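Aldehyde dehydrogenase (Bartonella henselae, PDB 3I44) probably catalyses the NAD(P)+-dependent oxidation of aldehydes to carboxylic acids, as other members of the aldehyde dehydrogenase family do. Local coordinates at residues D286-G291 with T307-E312; A314-A319 with V389-K394; S410-N415 with V421-D426. The protein carries 1 engineered substitution. One frame throughout, in Å; residues are numbered along the deposited sequence.

Contact 1 (D286-G291 with T307-E312); sequences DALQRG and TRMLVE
Met309 packs against Leu288 and Gly291, and the flat side-chain group nearby is the guanidinium of Arg290, on the helix, with Ala287 CA 3.5 Å above one of its faces and toward its rim. Its NH2 forms a salt bridge with Asp284 and a hydrogen bond with Gln436. The contact itself rests on one long, flexible side chain. Met309 leaves strand 308-312 with CG anti to its backbone N (chi1 -172°), stays extended to SD and then bends at chi3, which lays the terminal methyl along the helix backbone. Met309 CE lies 3.9 Å from both Leu288 O and Gly291 C. Glycine suits this position because, with no side chain, it lets the methyl reach the main chain. Leu288 crosses the methionine at about a right angle, its CD2 4.0 Å from Met309 SD, while its other neighbours include Ala319 and Ile279. Thus helix 287-296 is seated on the last strand of its own beta-alpha-beta unit, 276-279 to 308-312. Contact between sulfur, methyl groups and backbone implies van der Waals and hydrophobic cohesion, with shape rather than polarity setting the fit.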
loop_
_atom_site.group_PDB
_atom_site.type_symbol
_atom_site.label_atom_id
_atom_site.label_comp_id
_atom_site.label_asym_id
_atom_site.label_seq_id
_atom_site.Cartn_x
_atom_site.Cartn_y
_atom_site.Cartn_z
ATOM N N ASP A 286 13.155 25.023 -28.242
ATOM C CA ASP A 286 11.729 24.713 -28.296
ATOM C C ASP A 286 11.056 24.434 -26.934
ATOM O O ASP A 286 9.887 24.042 -26.920
ATOM C CB ASP A 286 11.501 23.521 -29.231
ATOM C CG ASP A 286 10.059 23.453 -29.737
ATOM O OD1 ASP A 286 9.567 24.481 -30.265
ATOM O OD2 ASP A 286 9.410 22.380 -29.599
ATOM N N ALA A 287 11.773 24.667 -25.824
ATOM C CA ALA A 287 11.320 24.260 -24.489
ATOM C C ALA A 287 10.006 24.947 -24.138
ATOM O O ALA A 287 9.071 24.297 -23.681
ATOM C CB ALA A 287 12.386 24.601 -23.411
ATOM N N LEU A 288 9.972 26.263 -24.353
ATOM C CA LEU A 288 8.820 27.081 -24.014
ATOM C C LEU A 288 7.575 26.633 -24.792
ATOM O O LEU A 288 6.534 26.363 -24.185
ATOM C CB LEU A 288 9.108 28.567 -24.258
ATOM C CG LEU A 288 9.968 29.234 -23.218
ATOM C CD1 LEU A 288 10.281 30.633 -23.740
ATOM C CD2 LEU A 288 9.232 29.247 -21.853
ATOM N N GLN A 289 7.705 26.498 -26.116
ATOM C CA GLN A 289 6.595 26.027 -26.967
ATOM C C GLN A 289 6.097 24.631 -26.573
ATOM O O GLN A 289 4.871 24.365 -26.484
ATOM C CB GLN A 289 6.995 26.017 -28.455
ATOM N N ARG A 290 7.045 23.732 -26.366
ATOM C CA ARG A 290 6.738 22.360 -25.973
ATOM C C ARG A 290 5.878 22.360 -24.675
ATOM O O ARG A 290 4.852 21.669 -24.581
ATOM C CB ARG A 290 8.075 21.621 -25.771
ATOM C CG ARG A 290 7.969 20.180 -25.402
ATOM C CD ARG A 290 9.309 19.405 -25.471
ATOM N NE ARG A 290 10.331 19.867 -24.516
ATOM C CZ ARG A 290 11.483 20.471 -24.850
ATOM N NH1 ARG A 290 11.804 20.737 -26.126
ATOM N NH2 ARG A 290 12.323 20.844 -23.900
ATOM N N GLY A 291 6.298 23.177 -23.719
ATOM C CA GLY A 291 5.617 23.315 -22.441
ATOM C C GLY A 291 4.192 23.814 -22.532
ATOM O O GLY A 291 3.277 23.296 -21.854
ATOM N N THR A 307 1.156 22.290 -15.563
ATOM C CA THR A 307 0.255 23.424 -15.433
ATOM C C THR A 307 0.837 24.630 -14.692
ATOM O O THR A 307 0.263 25.705 -14.760
ATOM C CB THR A 307 -1.091 22.970 -14.806
ATOM O OG1 THR A 307 -0.864 22.293 -13.556
ATOM C CG2 THR A 307 -1.794 21.990 -15.742
ATOM N N ARG A 308 1.965 24.469 -14.012
ATOM C CA ARG A 308 2.667 25.586 -13.372
ATOM C C ARG A 308 4.024 25.735 -14.039
ATOM O O ARG A 308 4.926 24.904 -13.845
ATOM C CB ARG A 308 2.859 25.373 -11.877
ATOM C CG ARG A 308 1.548 25.330 -11.083
ATOM C CD ARG A 308 1.853 25.076 -9.615
ATOM N NE ARG A 308 2.455 23.751 -9.406
ATOM C CZ ARG A 308 3.402 23.463 -8.514
ATOM N NH1 ARG A 308 3.899 24.394 -7.715
ATOM N NH2 ARG A 308 3.895 22.225 -8.453
ATOM N N MET A 309 4.169 26.774 -14.853
ATOM C CA MET A 309 5.424 26.993 -15.551
ATOM C C MET A 309 6.250 27.977 -14.752
ATOM O O MET A 309 5.866 29.157 -14.620
ATOM C CB MET A 309 5.167 27.487 -16.961
ATOM C CG MET A 309 6.435 27.566 -17.845
ATOM S SD MET A 309 6.116 28.187 -19.537
ATOM C CE MET A 309 5.489 26.766 -20.405
ATOM N N LEU A 310 7.382 27.499 -14.225
ATOM C CA LEU A 310 8.265 28.301 -13.377
ATOM C C LEU A 310 9.469 28.658 -14.234
ATOM O O LEU A 310 10.218 27.777 -14.651
ATOM C CB LEU A 310 8.659 27.541 -12.097
ATOM C CG LEU A 310 7.566 26.689 -11.394
ATOM C CD1 LEU A 310 8.137 25.975 -10.193
ATOM C CD2 LEU A 310 6.347 27.518 -10.966
ATOM N N VAL A 311 9.611 29.945 -14.545
ATOM C CA VAL A 311 10.591 30.418 -15.525
ATOM C C VAL A 311 11.682 31.289 -14.903
ATOM O O VAL A 311 11.404 32.217 -14.114
ATOM C CB VAL A 311 9.906 31.195 -16.659
ATOM C CG1 VAL A 311 10.924 31.548 -17.769
ATOM C CG2 VAL A 311 8.749 30.373 -17.239
ATOM N N GLU A 312 12.928 30.982 -15.234
ATOM C CA GLU A 312 14.042 31.783 -14.755
ATOM C C GLU A 312 13.822 33.265 -15.163
ATOM O O GLU A 312 13.326 33.564 -16.252
ATOM C CB GLU A 312 15.362 31.215 -15.274
ATOM C CG GLU A 312 16.617 31.843 -14.674
ATOM C CD GLU A 312 17.889 31.005 -14.937
ATOM O OE1 GLU A 312 18.821 31.116 -14.136
ATOM O OE2 GLU A 312 17.949 30.197 -15.895
#

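Contact 2 (A314-A319 with V389-K394); sequences AIYDKA and VFADVK
The phenol of Tyr316 reaches from the first turn of helix 316-329 to the end of strand 388-391, where Asp392 grips its hydroxyl twice. This is the tight part. Tyr316 OH donates to Asp392 OD1 at 2.6 Å and accepts from Asp392 N at 2.7 Å, the latter with an N-H...O angle of 144°, so one oxygen is both donor and acceptor to a single residue. OD1 lies at the ring edge, in the ring plane, yet the hydroxyl meets it from above the carboxylate plane, 62° out of it; the two flat groups stand well apart from parallel. Tyrosine suits the place because its rigid ring spans the gap with CG anti to the backbone N (chi1 -176°) and still ends in a polar atom. Asp392 adopts left-handed helical backbone angles, and its carboxylate folds back toward the phenol. Its OD2 has a second partner, Thr367 OG1, which helps to fix the rotation of the group. Ala391 adds a small apolar neighbour, CB 3.7 Å from Tyr316 OH. The looser side is at Asp392, which is partly open to solvent at the rim, whereas Tyr316 and Ala391 are buried. Tyr316 also rests on Pro413, and Ala391 bonds through its backbone to Thr367, so the contact fastens helix 316-329 over strand 408-414 to strand 388-391, next to strand 367-370.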
loop_
_atom_site.group_PDB
_atom_site.type_symbol
_atom_site.label_atom_id
_atom_site.label_comp_id
_atom_site.label_asym_id
_atom_site.label_seq_id
_atom_site.Cartn_x
_atom_site.Cartn_y
_atom_site.Cartn_z
ATOM N N ALA A 314 15.469 35.881 -16.158
ATOM C CA ALA A 314 16.029 36.308 -17.454
ATOM C C ALA A 314 15.140 36.020 -18.667
ATOM O O ALA A 314 15.185 36.771 -19.602
ATOM C CB ALA A 314 17.413 35.692 -17.671
ATOM N N ILE A 315 14.344 34.942 -18.684
ATOM C CA ILE A 315 13.513 34.637 -19.878
ATOM C C ILE A 315 12.002 34.692 -19.608
ATOM O O ILE A 315 11.179 34.224 -20.409
ATOM C CB ILE A 315 13.894 33.291 -20.551
ATOM C CG1 ILE A 315 13.800 32.151 -19.541
ATOM C CG2 ILE A 315 15.338 33.365 -21.186
ATOM C CD1 ILE A 315 13.488 30.817 -20.157
ATOM N N TYR A 316 11.639 35.307 -18.486
ATOM C CA TYR A 316 10.242 35.426 -18.077
ATOM C C TYR A 316 9.393 36.213 -19.089
ATOM O O TYR A 316 8.312 35.767 -19.489
ATOM C CB TYR A 316 10.193 36.070 -16.683
ATOM C CG TYR A 316 8.821 36.175 -16.073
ATOM C CD1 TYR A 316 7.944 35.094 -16.084
ATOM C CD2 TYR A 316 8.400 37.367 -15.454
ATOM C CE1 TYR A 316 6.684 35.194 -15.509
ATOM C CE2 TYR A 316 7.146 37.470 -14.862
ATOM C CZ TYR A 316 6.290 36.387 -14.897
ATOM O OH TYR A 316 5.049 36.480 -14.334
ATOM N N ASP A 317 9.875 37.375 -19.529
ATOM C CA ASP A 317 9.138 38.147 -20.549
ATOM C C ASP A 317 8.987 37.356 -21.838
ATOM O O ASP A 317 7.885 37.313 -22.435
ATOM C CB ASP A 317 9.808 39.517 -20.819
ATOM C CG ASP A 317 9.599 40.511 -19.679
ATOM O OD1 ASP A 317 8.697 40.326 -18.819
ATOM O OD2 ASP A 317 10.355 41.504 -19.638
ATOM N N LYS A 318 10.072 36.704 -22.257
ATOM C CA LYS A 318 10.008 35.802 -23.421
ATOM C C LYS A 318 8.976 34.662 -23.242
ATOM O O LYS A 318 8.219 34.316 -24.169
ATOM C CB LYS A 318 11.397 35.223 -23.720
ATOM C CG LYS A 318 11.415 34.295 -24.918
ATOM C CD LYS A 318 12.840 34.008 -25.348
ATOM C CE LYS A 318 12.867 33.225 -26.646
ATOM N NZ LYS A 318 14.281 33.121 -27.168
ATOM N N ALA A 319 8.938 34.089 -22.043
ATOM C CA ALA A 319 7.969 33.028 -21.736
ATOM C C ALA A 319 6.525 33.516 -21.894
ATOM O O ALA A 319 5.689 32.851 -22.542
ATOM C CB ALA A 319 8.214 32.460 -20.324
ATOM N N VAL A 389 -3.846 31.874 -20.534
ATOM C CA VAL A 389 -2.571 32.010 -19.866
ATOM C C VAL A 389 -2.649 33.082 -18.779
ATOM O O VAL A 389 -3.075 34.214 -19.048
ATOM C CB VAL A 389 -1.438 32.338 -20.895
ATOM C CG1 VAL A 389 -0.113 32.566 -20.215
ATOM C CG2 VAL A 389 -1.297 31.228 -21.952
ATOM N N PHE A 390 -2.207 32.740 -17.560
ATOM C CA PHE A 390 -1.974 33.709 -16.496
ATOM C C PHE A 390 -0.490 33.839 -16.219
ATOM O O PHE A 390 0.233 32.839 -16.291
ATOM C CB PHE A 390 -2.675 33.262 -15.207
ATOM C CG PHE A 390 -4.166 33.363 -15.250
ATOM C CD1 PHE A 390 -4.797 34.580 -14.984
ATOM C CD2 PHE A 390 -4.945 32.258 -15.566
ATOM C CE1 PHE A 390 -6.192 34.680 -15.013
ATOM C CE2 PHE A 390 -6.331 32.346 -15.601
ATOM C CZ PHE A 390 -6.958 33.564 -15.310
ATOM N N ALA A 391 -0.042 35.056 -15.892
ATOM C CA ALA A 391 1.327 35.338 -15.479
ATOM C C ALA A 391 1.292 36.065 -14.137
ATOM O O ALA A 391 0.207 36.448 -13.665
ATOM C CB ALA A 391 2.085 36.169 -16.537
ATOM N N ASP A 392 2.463 36.241 -13.520
ATOM C CA ASP A 392 2.567 36.791 -12.168
ATOM C C ASP A 392 1.627 36.064 -11.193
ATOM O O ASP A 392 0.935 36.693 -10.388
ATOM C CB ASP A 392 2.295 38.296 -12.214
ATOM C CG ASP A 392 3.083 38.965 -13.328
ATOM O OD1 ASP A 392 4.315 38.734 -13.355
ATOM O OD2 ASP A 392 2.477 39.662 -14.192
ATOM N N VAL A 393 1.591 34.732 -11.278
ATOM C CA VAL A 393 0.752 33.944 -10.385
ATOM C C VAL A 393 1.532 33.780 -9.093
ATOM O O VAL A 393 2.753 33.692 -9.107
ATOM C CB VAL A 393 0.393 32.580 -10.986
ATOM C CG1 VAL A 393 -0.434 31.755 -9.973
ATOM C CG2 VAL A 393 -0.363 32.761 -12.324
ATOM N N LYS A 394 0.825 33.817 -7.977
ATOM C CA LYS A 394 1.433 33.723 -6.660
ATOM C C LYS A 394 0.955 32.426 -5.990
ATOM O O LYS A 394 -0.154 31.958 -6.288
ATOM C CB LYS A 394 0.995 34.908 -5.794
ATOM C CG LYS A 394 1.382 36.290 -6.327
ATOM C CD LYS A 394 2.834 36.590 -6.057
ATOM C CE LYS A 394 3.265 37.923 -6.688
ATOM N NZ LYS A 394 2.966 39.035 -5.732
#

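Contact 3 (S410-N415 with V421-D426); sequences SLLPFN and VTLAND
Leu412 and Leu423 reach toward each other and touch tip to tip, and this apolar meeting is the first kind of interaction. Leu412 CD1 lies 3.9 Å from Leu423 CD2 and 4.2 Å from Leu423 CD1, so one methyl of the strand faces both branches of the helix residue. Leu412 holds CG between the backbone N and the carbonyl carbon (chi1 48°), a crowded position for leucine, and from there CD1 is directed at the helix. Phe414 contributes the root of its side chain, with CB 4.2 Å from Leu423 CD1; its ring leads away and packs edge-to-face with Phe280. A second kind is apolar carbon against backbone: Leu423 CD1 also sits 4.1 Å from Pro413 O, while the side chain of Pro413 starts away from the helix and is touched by Tyr316 of helix 316-329. Leu423 suits its place because its two methyls reach Leu412, the carbonyl of Pro413 and the CB of Phe414.

The polar interactions nearest this meeting gather at the C-terminal end of the helix. Leu423 O accepts Asp426 N at 3.1 Å and also Arg308 NH1, while Ala424 O accepts Arg308 NH2; the guanidinium thus meets carbonyls at the C-terminal end of helix 417-425, where its charge would probably be favoured by the helix dipole. Asp426 in turn forms a salt bridge with Arg401. The axes of strand segment 410-414 and helix segment 421-425 approach to 10.0 Å with 147° between their directions, roughly antiparallel, as expected when a helix turns back over the sheet on its way from strand 408-414 to the parallel strand 432-436. The chemistry implies a division of labour: branched carbons hold the helix against the sheet by hydrophobic contact, and hydrogen bonds from Arg308 hold its last turn.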
loop_
_atom_site.group_PDB
_atom_site.type_symbol
_atom_site.label_atom_id
_atom_site.label_comp_id
_atom_site.label_asym_id
_atom_site.label_seq_id
_atom_site.Cartn_x
_atom_site.Cartn_y
_atom_site.Cartn_z
ATOM N N SER A 410 -0.503 28.551 -15.778
ATOM C CA SER A 410 -0.034 29.567 -14.853
ATOM C C SER A 410 1.492 29.772 -14.940
ATOM O O SER A 410 2.242 28.814 -14.745
ATOM C CB SER A 410 -0.433 29.164 -13.424
ATOM O OG SER A 410 -1.841 29.100 -13.279
ATOM N N LEU A 411 1.943 31.003 -15.226
ATOM C CA LEU A 411 3.381 31.356 -15.264
ATOM C C LEU A 411 3.755 32.208 -14.087
ATOM O O LEU A 411 2.983 33.100 -13.674
ATOM C CB LEU A 411 3.749 32.178 -16.517
ATOM C CG LEU A 411 4.060 31.491 -17.830
ATOM C CD1 LEU A 411 2.874 30.634 -18.190
ATOM C CD2 LEU A 411 4.365 32.524 -18.936
ATOM N N LEU A 412 4.958 31.975 -13.590
ATOM C CA LEU A 412 5.585 32.841 -12.614
ATOM C C LEU A 412 7.111 32.682 -12.713
ATOM O O LEU A 412 7.595 31.669 -13.209
ATOM C CB LEU A 412 5.109 32.510 -11.215
ATOM C CG LEU A 412 5.114 31.048 -10.769
ATOM C CD1 LEU A 412 5.234 31.037 -9.271
ATOM C CD2 LEU A 412 3.831 30.249 -11.238
ATOM N N PRO A 413 7.868 33.696 -12.280
ATOM C CA PRO A 413 9.325 33.642 -12.373
ATOM C C PRO A 413 10.004 33.106 -11.130
ATOM O O PRO A 413 9.404 33.053 -10.052
ATOM C CB PRO A 413 9.708 35.110 -12.554
ATOM C CG PRO A 413 8.716 35.827 -11.693
ATOM C CD PRO A 413 7.405 35.018 -11.818
ATOM N N PHE A 414 11.255 32.685 -11.288
ATOM C CA PHE A 414 12.117 32.427 -10.142
ATOM C C PHE A 414 13.486 33.025 -10.402
ATOM O O PHE A 414 13.851 33.257 -11.547
ATOM C CB PHE A 414 12.227 30.935 -9.820
ATOM C CG PHE A 414 12.971 30.137 -10.843
ATOM C CD1 PHE A 414 14.363 29.999 -10.766
ATOM C CD2 PHE A 414 12.295 29.520 -11.883
ATOM C CE1 PHE A 414 15.055 29.255 -11.719
ATOM C CE2 PHE A 414 12.979 28.773 -12.834
ATOM C CZ PHE A 414 14.356 28.629 -12.747
ATOM N N ASN A 415 14.231 33.234 -9.320
ATOM C CA ASN A 415 15.564 33.813 -9.382
ATOM C C ASN A 415 16.690 32.861 -9.036
ATOM O O ASN A 415 17.771 32.993 -9.587
ATOM C CB ASN A 415 15.621 35.034 -8.476
ATOM C CG ASN A 415 14.755 36.166 -8.992
ATOM O OD1 ASN A 415 15.024 36.733 -10.054
ATOM N ND2 ASN A 415 13.685 36.477 -8.257
ATOM N N VAL A 421 12.852 25.119 -6.763
ATOM C CA VAL A 421 12.541 23.884 -6.079
ATOM C C VAL A 421 11.442 24.117 -5.029
ATOM O O VAL A 421 10.522 23.303 -4.906
ATOM C CB VAL A 421 13.765 23.305 -5.422
ATOM C CG1 VAL A 421 13.370 22.300 -4.312
ATOM C CG2 VAL A 421 14.698 22.677 -6.487
ATOM N N THR A 422 11.531 25.223 -4.294
ATOM C CA THR A 422 10.540 25.540 -3.274
ATOM C C THR A 422 9.172 25.692 -3.897
ATOM O O THR A 422 8.217 25.096 -3.442
ATOM C CB THR A 422 10.921 26.851 -2.496
ATOM O OG1 THR A 422 12.174 26.655 -1.827
ATOM C CG2 THR A 422 9.819 27.236 -1.455
ATOM N N LEU A 423 9.084 26.511 -4.934
ATOM C CA LEU A 423 7.833 26.668 -5.682
ATOM C C LEU A 423 7.315 25.334 -6.252
ATOM O O LEU A 423 6.149 25.020 -6.113
ATOM C CB LEU A 423 8.010 27.679 -6.816
ATOM C CG LEU A 423 8.169 29.143 -6.374
ATOM C CD1 LEU A 423 8.834 30.004 -7.446
ATOM C CD2 LEU A 423 6.776 29.689 -5.965
ATOM N N ALA A 424 8.185 24.560 -6.895
ATOM C CA ALA A 424 7.761 23.271 -7.473
ATOM C C ALA A 424 7.201 22.338 -6.386
ATOM O O ALA A 424 6.224 21.606 -6.617
ATOM C CB ALA A 424 8.919 22.605 -8.219
ATOM N N ASN A 425 7.799 22.371 -5.197
ATOM C CA ASN A 425 7.364 21.507 -4.097
ATOM C C ASN A 425 6.233 22.070 -3.236
ATOM O O ASN A 425 5.775 21.367 -2.337
ATOM C CB ASN A 425 8.523 21.107 -3.162
ATOM C CG ASN A 425 9.475 20.153 -3.810
ATOM O OD1 ASN A 425 9.126 19.479 -4.795
ATOM N ND2 ASN A 425 10.695 20.088 -3.284
ATOM N N ASP A 426 5.751 23.274 -3.542
ATOM C CA ASP A 426 4.664 23.900 -2.774
ATOM C C ASP A 426 3.291 23.409 -3.256
ATOM O O ASP A 426 2.542 24.103 -3.937
ATOM C CB ASP A 426 4.762 25.419 -2.841
ATOM C CG ASP A 426 3.675 26.103 -2.030
ATOM O OD1 ASP A 426 3.053 25.421 -1.197
ATOM O OD2 ASP A 426 3.405 27.309 -2.257
#

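From the N terminus, helix 287-296 is met first, and contact 1 closes a loop of 15 residues at strand 308-312. Helix 316-329 follows directly, and contact 2 closes a longer excursion of 69 residues at strand 388-391. Contact 3 then closes the five-residue connection, mostly the first turn of helix 417-425, between strand 408-414 and that helix. The three loops come in series; none nests within or crosses another. All three reach one mixed sheet, in which strand 408-414 lies between 388-391 and 308-312. Helices 287-296 and 316-329 pack on one face and helix 417-425 on the other, the doubly wound architecture of the presumed catalytic domain.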